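Local atomic coordinates of VP1 (Polyomavirus HPyV6, PDB entry 4PCG), a protein that forms the pentameric building blocks of the polyomavirus outer capsid and probably takes part in attachment of the virus to host cells. Residues 22-27 and 264-269; 84-89 and 268-273; 92-97 and 256-261. All coordinates share one frame; numbering follows the deposited sequence.

Contact 1 (22-27 and 264-269)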
loop_
_atom_site.group_PDB
_atom_site.type_symbol
_atom_site.label_atom_id
_atom_site.label_comp_id
_atom_site.label_asym_id
_atom_site.label_seq_id
_atom_site.Cartn_x
_atom_site.Cartn_y
_atom_site.Cartn_z
ATOM N N LYS B 22 17.787 -6.805 29.936
ATOM C CA LYS B 22 16.737 -7.012 28.978
ATOM C C LYS B 22 15.636 -7.893 29.554
ATOM O O LYS B 22 15.883 -8.740 30.405
ATOM C CB LYS B 22 17.261 -7.553 27.644
ATOM C CG LYS B 22 17.824 -8.940 27.685
ATOM C CD LYS B 22 18.190 -9.409 26.277
ATOM C CE LYS B 22 19.118 -10.614 26.349
ATOM N NZ LYS B 22 18.325 -11.783 26.801
ATOM N N VAL B 23 14.428 -7.649 29.084
ATOM C CA VAL B 23 13.260 -8.454 29.408
ATOM C C VAL B 23 12.765 -9.064 28.102
ATOM O O VAL B 23 12.570 -8.352 27.129
ATOM C CB VAL B 23 12.152 -7.581 29.995
ATOM C CG1 VAL B 23 10.783 -8.282 29.966
ATOM C CG2 VAL B 23 12.530 -7.196 31.416
ATOM N N GLU B 24 12.522 -10.362 28.131
ATOM C CA GLU B 24 11.830 -11.049 27.054
ATOM C C GLU B 24 10.513 -11.611 27.545
ATOM O O GLU B 24 10.451 -12.191 28.643
ATOM C CB GLU B 24 12.703 -12.167 26.504
ATOM C CG GLU B 24 13.852 -11.604 25.708
ATOM C CD GLU B 24 14.842 -12.636 25.232
ATOM O OE1 GLU B 24 14.424 -13.791 24.993
ATOM O OE2 GLU B 24 16.029 -12.271 25.051
ATOM N N ALA B 25 9.473 -11.495 26.721
ATOM C CA ALA B 25 8.179 -12.046 27.064
ATOM C C ALA B 25 7.393 -12.347 25.809
ATOM O O ALA B 25 7.616 -11.725 24.773
ATOM C CB ALA B 25 7.404 -11.059 27.917
ATOM N N ILE B 26 6.476 -13.300 25.894
ATOM C CA ILE B 26 5.485 -13.477 24.835
ATOM C C ILE B 26 4.133 -13.299 25.484
ATOM O O ILE B 26 3.779 -14.066 26.378
ATOM C CB ILE B 26 5.573 -14.843 24.142
ATOM C CG1 ILE B 26 6.886 -14.945 23.360
ATOM C CG2 ILE B 26 4.397 -15.022 23.173
ATOM C CD1 ILE B 26 7.140 -16.287 22.739
ATOM N N LEU B 27 3.424 -12.250 25.071
ATOM C CA LEU B 27 2.107 -11.949 25.577
ATOM C C LEU B 27 1.154 -12.810 24.761
ATOM O O LEU B 27 1.256 -12.820 23.540
ATOM C CB LEU B 27 1.810 -10.442 25.431
ATOM C CG LEU B 27 2.213 -9.654 26.680
ATOM C CD1 LEU B 27 3.696 -9.745 26.974
ATOM C CD2 LEU B 27 1.716 -8.224 26.586
ATOM N N PHE B 264 5.731 -11.308 20.788
ATOM C CA PHE B 264 7.036 -11.303 21.415
ATOM C C PHE B 264 7.466 -9.877 21.705
ATOM O O PHE B 264 7.265 -9.002 20.865
ATOM C CB PHE B 264 8.053 -11.975 20.482
ATOM C CG PHE B 264 9.463 -11.956 20.980
ATOM C CD1 PHE B 264 9.866 -12.798 22.008
ATOM C CD2 PHE B 264 10.421 -11.127 20.388
ATOM C CE1 PHE B 264 11.173 -12.797 22.472
ATOM C CE2 PHE B 264 11.730 -11.133 20.838
ATOM C CZ PHE B 264 12.113 -11.974 21.867
ATOM N N PHE B 265 8.070 -9.671 22.879
ATOM C CA PHE B 265 8.748 -8.419 23.231
ATOM C C PHE B 265 10.163 -8.761 23.749
ATOM O O PHE B 265 10.358 -9.696 24.527
ATOM C CB PHE B 265 8.056 -7.665 24.379
ATOM C CG PHE B 265 6.689 -7.094 24.080
ATOM C CD1 PHE B 265 5.555 -7.905 24.042
ATOM C CD2 PHE B 265 6.516 -5.723 23.941
ATOM C CE1 PHE B 265 4.295 -7.347 23.844
ATOM C CE2 PHE B 265 5.257 -5.162 23.745
ATOM C CZ PHE B 265 4.135 -5.983 23.706
ATOM N N ARG B 266 11.144 -7.977 23.322
ATOM C CA ARG B 266 12.440 -7.923 23.945
ATOM C C ARG B 266 12.717 -6.455 24.186
ATOM O O ARG B 266 12.929 -5.694 23.250
ATOM C CB ARG B 266 13.534 -8.486 23.021
ATOM C CG ARG B 266 14.900 -8.470 23.667
ATOM C CD ARG B 266 15.979 -9.064 22.775
ATOM N NE ARG B 266 15.894 -10.517 22.740
ATOM C CZ ARG B 266 15.730 -11.290 21.668
ATOM N NH1 ARG B 266 15.670 -12.614 21.836
ATOM N NH2 ARG B 266 15.635 -10.793 20.448
ATOM N N VAL B 267 12.746 -6.071 25.451
ATOM C CA VAL B 267 12.914 -4.688 25.838
ATOM C C VAL B 267 14.326 -4.531 26.392
ATOM O O VAL B 267 14.787 -5.333 27.190
ATOM C CB VAL B 267 11.884 -4.266 26.903
ATOM C CG1 VAL B 267 12.052 -2.790 27.269
ATOM C CG2 VAL B 267 10.463 -4.536 26.443
ATOM N N HIS B 268 15.020 -3.483 25.956
ATOM C CA HIS B 268 16.373 -3.227 26.363
ATOM C C HIS B 268 16.434 -2.040 27.290
ATOM O O HIS B 268 15.809 -1.019 27.018
ATOM C CB HIS B 268 17.246 -2.962 25.132
ATOM C CG HIS B 268 17.319 -4.123 24.194
ATOM N ND1 HIS B 268 18.293 -5.093 24.292
ATOM C CD2 HIS B 268 16.523 -4.488 23.158
ATOM C CE1 HIS B 268 18.110 -5.997 23.341
ATOM N NE2 HIS B 268 17.055 -5.642 22.627
ATOM N N PHE B 269 17.178 -2.213 28.372
ATOM C CA PHE B 269 17.330 -1.215 29.443
ATOM C C PHE B 269 18.758 -0.769 29.675
ATOM O O PHE B 269 19.736 -1.533 29.519
ATOM C CB PHE B 269 16.787 -1.742 30.791
ATOM C CG PHE B 269 15.369 -2.206 30.755
ATOM C CD1 PHE B 269 15.063 -3.479 30.305
ATOM C CD2 PHE B 269 14.334 -1.391 31.216
ATOM C CE1 PHE B 269 13.752 -3.932 30.290
ATOM C CE2 PHE B 269 13.022 -1.845 31.196
ATOM C CZ PHE B 269 12.732 -3.116 30.747
#

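Contact 2 (84-89 and 268-273)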
loop_
_atom_site.group_PDB
_atom_site.type_symbol
_atom_site.label_atom_id
_atom_site.label_comp_id
_atom_site.label_asym_id
_atom_site.label_seq_id
_atom_site.Cartn_x
_atom_site.Cartn_y
_atom_site.Cartn_z
ATOM N N GLU B 84 15.814 2.379 32.566
ATOM C CA GLU B 84 15.224 3.113 31.471
ATOM C C GLU B 84 15.160 2.192 30.272
ATOM O O GLU B 84 16.196 1.713 29.787
ATOM C CB GLU B 84 16.106 4.327 31.160
ATOM C CG GLU B 84 15.691 5.095 29.926
ATOM C CD GLU B 84 16.683 6.193 29.557
ATOM O OE1 GLU B 84 17.787 6.241 30.105
ATOM O OE2 GLU B 84 16.343 7.013 28.696
ATOM N N ALA B 85 13.964 1.937 29.780
ATOM C CA ALA B 85 13.800 1.165 28.552
ATOM C C ALA B 85 14.000 2.099 27.356
ATOM O O ALA B 85 13.287 3.095 27.210
ATOM C CB ALA B 85 12.420 0.526 28.520
ATOM N N PHE B 86 14.954 1.795 26.488
ATOM C CA PHE B 86 15.275 2.731 25.399
ATOM C C PHE B 86 14.990 2.204 24.003
ATOM O O PHE B 86 14.989 3.001 23.054
ATOM C CB PHE B 86 16.729 3.256 25.490
ATOM C CG PHE B 86 17.787 2.176 25.341
ATOM C CD1 PHE B 86 18.215 1.448 26.436
ATOM C CD2 PHE B 86 18.320 1.876 24.106
ATOM C CE1 PHE B 86 19.165 0.440 26.304
ATOM C CE2 PHE B 86 19.262 0.855 23.952
ATOM C CZ PHE B 86 19.694 0.141 25.058
ATOM N N ARG B 87 14.777 0.891 23.862
ATOM C CA ARG B 87 14.326 0.298 22.611
ATOM C C ARG B 87 13.672 -1.050 22.848
ATOM O O ARG B 87 13.851 -1.657 23.898
ATOM C CB ARG B 87 15.449 0.163 21.575
ATOM C CG ARG B 87 16.480 -0.889 21.887
ATOM C CD ARG B 87 17.640 -0.787 20.895
ATOM N NE ARG B 87 18.628 -1.835 21.127
ATOM C CZ ARG B 87 18.505 -3.099 20.708
ATOM N NH1 ARG B 87 17.436 -3.495 20.029
ATOM N NH2 ARG B 87 19.452 -3.989 20.982
ATOM N N VAL B 88 12.881 -1.469 21.872
ATOM C CA VAL B 88 12.112 -2.698 21.967
ATOM C C VAL B 88 12.055 -3.373 20.601
ATOM O O VAL B 88 11.944 -2.711 19.552
ATOM C CB VAL B 88 10.686 -2.455 22.503
ATOM C CG1 VAL B 88 9.906 -1.495 21.615
ATOM C CG2 VAL B 88 9.945 -3.783 22.669
ATOM N N GLU B 89 12.190 -4.696 20.623
ATOM C CA GLU B 89 11.886 -5.510 19.451
ATOM C C GLU B 89 10.562 -6.168 19.769
ATOM O O GLU B 89 10.401 -6.725 20.852
ATOM C CB GLU B 89 12.932 -6.612 19.263
ATOM C CG GLU B 89 14.361 -6.111 19.139
ATOM C CD GLU B 89 15.403 -7.137 19.571
ATOM O OE1 GLU B 89 15.278 -8.380 19.334
ATOM O OE2 GLU B 89 16.390 -6.676 20.136
ATOM N N HIS B 268 15.020 -3.483 25.956
ATOM C CA HIS B 268 16.373 -3.227 26.363
ATOM C C HIS B 268 16.434 -2.040 27.290
ATOM O O HIS B 268 15.809 -1.019 27.018
ATOM C CB HIS B 268 17.246 -2.962 25.132
ATOM C CG HIS B 268 17.319 -4.123 24.194
ATOM N ND1 HIS B 268 18.293 -5.093 24.292
ATOM C CD2 HIS B 268 16.523 -4.488 23.158
ATOM C CE1 HIS B 268 18.110 -5.997 23.341
ATOM N NE2 HIS B 268 17.055 -5.642 22.627
ATOM N N PHE B 269 17.178 -2.213 28.372
ATOM C CA PHE B 269 17.330 -1.215 29.443
ATOM C C PHE B 269 18.758 -0.769 29.675
ATOM O O PHE B 269 19.736 -1.533 29.519
ATOM C CB PHE B 269 16.787 -1.742 30.791
ATOM C CG PHE B 269 15.369 -2.206 30.755
ATOM C CD1 PHE B 269 15.063 -3.479 30.305
ATOM C CD2 PHE B 269 14.334 -1.391 31.216
ATOM C CE1 PHE B 269 13.752 -3.932 30.290
ATOM C CE2 PHE B 269 13.022 -1.845 31.196
ATOM C CZ PHE B 269 12.732 -3.116 30.747
ATOM N N ARG B 270 18.863 0.484 30.113
ATOM C CA ARG B 270 20.044 1.041 30.691
ATOM C C ARG B 270 19.631 1.705 32.009
ATOM O O ARG B 270 18.443 1.686 32.372
ATOM C CB ARG B 270 20.658 2.066 29.733
ATOM C CG ARG B 270 19.758 3.269 29.460
ATOM C CD ARG B 270 20.291 4.051 28.265
ATOM N NE ARG B 270 19.396 5.147 27.924
ATOM C CZ ARG B 270 19.239 5.654 26.707
ATOM N NH1 ARG B 270 19.949 5.197 25.678
ATOM N NH2 ARG B 270 18.364 6.640 26.519
ATOM N N GLN B 271 20.580 2.303 32.717
ATOM C CA GLN B 271 20.235 3.001 33.955
ATOM C C GLN B 271 20.279 4.503 33.746
ATOM O O GLN B 271 21.151 5.009 33.048
ATOM C CB GLN B 271 21.152 2.591 35.093
ATOM C CG GLN B 271 21.014 1.122 35.420
ATOM C CD GLN B 271 21.895 0.669 36.549
ATOM O OE1 GLN B 271 22.793 1.393 37.010
ATOM N NE2 GLN B 271 21.664 -0.561 36.999
ATOM N N ARG B 272 19.325 5.186 34.362
ATOM C CA ARG B 272 19.199 6.636 34.296
ATOM C C ARG B 272 19.166 7.211 35.712
ATOM O O ARG B 272 18.426 6.717 36.577
ATOM C CB ARG B 272 17.915 6.999 33.559
ATOM C CG ARG B 272 17.609 8.494 33.480
ATOM C CD ARG B 272 18.522 9.236 32.508
ATOM N NE ARG B 272 18.154 8.961 31.119
ATOM C CZ ARG B 272 18.415 9.743 30.072
ATOM N NH1 ARG B 272 19.027 10.918 30.211
ATOM N NH2 ARG B 272 18.023 9.358 28.872
ATOM N N ARG B 273 19.972 8.252 35.946
ATOM C CA ARG B 273 19.896 9.009 37.175
ATOM C C ARG B 273 18.778 10.055 37.102
ATOM O O ARG B 273 18.667 10.785 36.127
ATOM C CB ARG B 273 21.262 9.670 37.448
ATOM C CG ARG B 273 21.386 10.383 38.795
ATOM C CD ARG B 273 22.846 10.590 39.205
ATOM N NE ARG B 273 23.777 10.320 38.100
ATOM C CZ ARG B 273 24.631 9.290 38.025
ATOM N NH1 ARG B 273 24.729 8.401 39.017
ATOM N NH2 ARG B 273 25.420 9.152 36.948
#

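Contact 3 (92-97 and 256-261)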
loop_
_atom_site.group_PDB
_atom_site.type_symbol
_atom_site.label_atom_id
_atom_site.label_comp_id
_atom_site.label_asym_id
_atom_site.label_seq_id
_atom_site.Cartn_x
_atom_site.Cartn_y
_atom_site.Cartn_z
ATOM N N LEU B 92 4.962 -10.421 15.944
ATOM C CA LEU B 92 3.822 -11.307 16.050
ATOM C C LEU B 92 4.187 -12.711 15.606
ATOM O O LEU B 92 4.948 -12.900 14.637
ATOM C CB LEU B 92 2.676 -10.819 15.164
ATOM C CG LEU B 92 1.865 -9.607 15.614
ATOM C CD1 LEU B 92 0.634 -9.396 14.752
ATOM C CD2 LEU B 92 1.451 -9.829 17.057
ATOM N N ILE B 93 3.618 -13.691 16.307
ATOM C CA ILE B 93 3.814 -15.100 16.021
ATOM C C ILE B 93 2.523 -15.659 15.431
ATOM O O ILE B 93 1.490 -15.670 16.092
ATOM C CB ILE B 93 4.179 -15.898 17.297
ATOM C CG1 ILE B 93 5.442 -15.312 17.916
ATOM C CG2 ILE B 93 4.398 -17.355 16.989
ATOM C CD1 ILE B 93 5.715 -15.814 19.303
ATOM N N PHE B 94 2.596 -16.121 14.188
ATOM C CA PHE B 94 1.398 -16.602 13.485
ATOM C C PHE B 94 1.824 -17.537 12.371
ATOM O O PHE B 94 3.006 -17.572 12.025
ATOM C CB PHE B 94 0.586 -15.419 12.939
ATOM C CG PHE B 94 -0.831 -15.772 12.559
ATOM C CD1 PHE B 94 -1.674 -16.374 13.483
ATOM C CD2 PHE B 94 -1.301 -15.513 11.292
ATOM C CE1 PHE B 94 -2.977 -16.700 13.144
ATOM C CE2 PHE B 94 -2.608 -15.828 10.954
ATOM C CZ PHE B 94 -3.428 -16.436 11.882
ATOM N N THR B 95 0.857 -18.296 11.829
ATOM C CA THR B 95 1.038 -19.155 10.671
ATOM C C THR B 95 -0.149 -18.927 9.709
ATOM O O THR B 95 -1.222 -18.517 10.149
ATOM C CB THR B 95 0.992 -20.638 11.083
ATOM O OG1 THR B 95 -0.237 -20.868 11.780
ATOM C CG2 THR B 95 2.178 -20.984 11.986
ATOM N N PRO B 96 0.032 -19.178 8.410
ATOM C CA PRO B 96 -1.091 -19.043 7.487
ATOM C C PRO B 96 -2.200 -20.031 7.806
ATOM O O PRO B 96 -1.921 -21.182 8.118
ATOM C CB PRO B 96 -0.472 -19.331 6.119
ATOM C CG PRO B 96 0.765 -20.107 6.431
ATOM C CD PRO B 96 1.260 -19.603 7.720
ATOM N N GLN B 97 -3.445 -19.547 7.752
ATOM C CA GLN B 97 -4.613 -20.353 7.991
ATOM C C GLN B 97 -5.306 -20.626 6.654
ATOM O O GLN B 97 -5.671 -19.699 5.934
ATOM C CB GLN B 97 -5.567 -19.626 8.951
ATOM C CG GLN B 97 -4.930 -19.190 10.252
ATOM C CD GLN B 97 -4.438 -20.353 11.081
ATOM O OE1 GLN B 97 -5.225 -21.216 11.488
ATOM N NE2 GLN B 97 -3.134 -20.386 11.355
ATOM N N SER B 256 -15.717 -17.252 14.600
ATOM C CA SER B 256 -14.943 -16.878 15.796
ATOM C C SER B 256 -13.851 -15.889 15.452
ATOM O O SER B 256 -13.362 -15.880 14.322
ATOM C CB SER B 256 -14.304 -18.122 16.401
ATOM O OG SER B 256 -15.342 -19.049 16.722
ATOM N N VAL B 257 -13.454 -15.074 16.429
ATOM C CA VAL B 257 -12.348 -14.161 16.251
ATOM C C VAL B 257 -11.021 -14.929 16.310
ATOM O O VAL B 257 -10.843 -15.763 17.179
ATOM C CB VAL B 257 -12.329 -13.080 17.338
ATOM C CG1 VAL B 257 -11.073 -12.233 17.229
ATOM C CG2 VAL B 257 -13.581 -12.220 17.252
ATOM N N GLN B 258 -10.117 -14.634 15.368
ATOM C CA GLN B 258 -8.765 -15.181 15.312
ATOM C C GLN B 258 -7.766 -14.118 15.784
ATOM O O GLN B 258 -7.704 -13.023 15.213
ATOM C CB GLN B 258 -8.415 -15.568 13.864
ATOM C CG GLN B 258 -6.980 -16.021 13.670
ATOM C CD GLN B 258 -6.772 -17.429 14.151
ATOM O OE1 GLN B 258 -7.306 -18.356 13.563
ATOM N NE2 GLN B 258 -6.005 -17.608 15.208
ATOM N N ALA B 259 -6.988 -14.463 16.807
ATOM C CA ALA B 259 -5.886 -13.640 17.274
ATOM C C ALA B 259 -4.557 -14.274 16.843
ATOM O O ALA B 259 -4.500 -15.437 16.453
ATOM C CB ALA B 259 -5.950 -13.504 18.806
ATOM N N ALA B 260 -3.484 -13.499 16.922
ATOM C CA ALA B 260 -2.152 -14.053 16.765
ATOM C C ALA B 260 -1.861 -15.048 17.891
ATOM O O ALA B 260 -2.509 -15.046 18.965
ATOM C CB ALA B 260 -1.108 -12.921 16.734
ATOM N N PHE B 261 -0.901 -15.930 17.673
ATOM C CA PHE B 261 -0.553 -16.912 18.715
ATOM C C PHE B 261 0.202 -16.292 19.888
ATOM O O PHE B 261 0.250 -16.846 20.976
ATOM C CB PHE B 261 0.268 -18.064 18.151
ATOM C CG PHE B 261 -0.402 -18.815 17.037
ATOM C CD1 PHE B 261 -1.753 -19.148 17.104
ATOM C CD2 PHE B 261 0.318 -19.237 15.955
ATOM C CE1 PHE B 261 -2.360 -19.866 16.088
ATOM C CE2 PHE B 261 -0.269 -19.962 14.924
ATOM C CZ PHE B 261 -1.620 -20.279 14.982
#

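Contact 1 (22-27 and 264-269)
Strands 22-27 and 264-269 are antiparallel neighbours in a sheet of the VP1 jelly roll, and K22, E24 and R266 line up along one of its faces. The axes come within 4.6 Å at 171°. V23 faces V267 and A25 faces F265 as hydrogen-bonded pairs, each closed by two bonds: V267 N to V23 O with V23 N to V267 O, and F265 N to A25 O (2.8 Å) with A25 N to F265 O. E24-R266 and I26-F264 are non-hydrogen-bonded pairs, where CA-H groups such as that of E24 turn toward a carbonyl of the partner strand.

One face, turned to the core of the jelly-roll sandwich, is apolar; the other mixes charged residues with I26 and F264. On the core side, CG2 of V23 packs 3.7 Å from CE1 of F269, and CD2 of L27 reaches CE1 of F265 at 3.9 Å; L230 and V66 belong to the strands packed beyond them. On the other face, E24 and R266 run side by side, carboxylate and guanidinium planes 83° apart. R266 NE gives E24 OE2 a nearly straight bond of 2.9 Å, in the guanidinium plane but from above the carboxylate. K22 NZ, brought round by a bend at its last torsion (chi4 72°), meets the same oxygen at 2.9 Å from the opposite face of the carboxylate. One oxygen thus stands between two cationic groups. R266 has a second carboxylate partner in E89 of strand 79-93, while CZ of F264 lies 3.6 Å above its guanidinium plane, toward the rim. The edge of the F264 ring receives CG1 of I26, 3.9 Å from CD1, and P181 of a neighbouring subunit packs on both F264 and R266.

Contact 2 (84-89 and 268-273)
Charge pairing dominates where E84 meets R270 and R272. Both arginines grip the carboxylate side-on, each through NE and NH2, so four N-H groups serve its two oxygens. R270 NE is 2.9 Å from E84 OE1 along an almost straight bond (177°), and R272 NE approaches that oxygen at 2.9 Å from the opposite face of the carboxylate. OE2 takes R272 NH2 on its syn side, R270 NH2 from above the plane, and a further bond from the backbone N of G220. R272, bent at chi2 and chi3, has its NH1 held by the carbonyl of M10.

One pair of flat groups stacks: the R87 guanidinium lies over a face of the H268 ring, centres 3.6 Å apart and planes at 23°. Its NH1 bonds to the hydroxyl of T210 and only weakly to E89 OE2. CB of F86 lies over the centre of the R270 guanidinium, 3.7 Å from CZ, with the F86 ring running parallel beside it.

H268 also donates from NE2 to E89 OE2 at 2.8 Å, in the plane of its ring. The other oxygen of E89 is engaged by R266.

Among backbone bonds, E84 and R270 exchange a reciprocal pair, whereas H268 O takes the N-H of F86 and H268 N reaches R87 O at 3.0 Å. F86 and R87 thus stand opposite the single H268, which, with the near-helical backbone of F86, is consistent with a beta bulge in strand 79-93 of an antiparallel jelly-roll sheet, where the segment directions lie 139° apart.

Contact 3 (92-97 and 256-261)
F261 and F94 form the centre of this buried contact, with CD1 of F94 lying 4.1 Å above the middle of the F261 ring. The two ring planes are inclined at 46°, their centroids 5.2 Å apart, an oblique aromatic pair. T95 comes at the rim of the same ring: its OG1 is 3.3 Å from CE2 of F261, and CG2 sits in the ring plane. Beside them, the backbone supplies one bond across the contact, from F261 N to I93 O at 2.9 Å; it is bent at the hydrogen (139°). The methyl group of A260 fills the neighbouring position, 4.0 Å from CD2 of L92.

F94 swings its ring toward 256-261 because CG is anti to the backbone N (chi1 -163°). There, CE1 reaches the amide of Q258, whose NE2 lies 3.8 Å away at the ring edge. That amide is itself fixed at both ends. Q258 folds back at chi2 so that NE2 bonds to A259 O along a lone pair, at 2.9 Å, while OE1 accepts from NE of R43. Q97 is also held at both ends, but its NE2 meets T95 O from above the carbonyl plane; OE1 bonds to the hydroxyl of S100, and the amide stands almost perpendicular to the F261 ring.

Further out, L236 of strand 227-239 packs on F94, and a neighbouring subunit closes in on the other parts: its S178 bonds to F94 O, with I174 against T95 and S156 against F261. The contact therefore joins segment 92-97, where strand 79-93 runs into a loop, to the start of strand 256-274, at a subunit interface of the jelly-roll VP1 pentamer.

All three contacts use strand 256-274, which pairs with strand 9-27 in contact 1 and with strand 79-93 in contact 2, while in contact 3 the latter two elements meet through one backbone bond and side chains. Contacts 1 and 2 share H268 and F269, are about 11 Å apart between centres, and are joined by V267 packing on A85 and V88; both are partly buried and combine an apolar face with a charged one. Contact 3, its centre about 30 Å from that of contact 2, is wholly buried and has no salt bridge across it, relying on aromatic rings and tethered amides. It meets contact 1 where I26 packs on I93, and residues of both touch a neighbouring subunit.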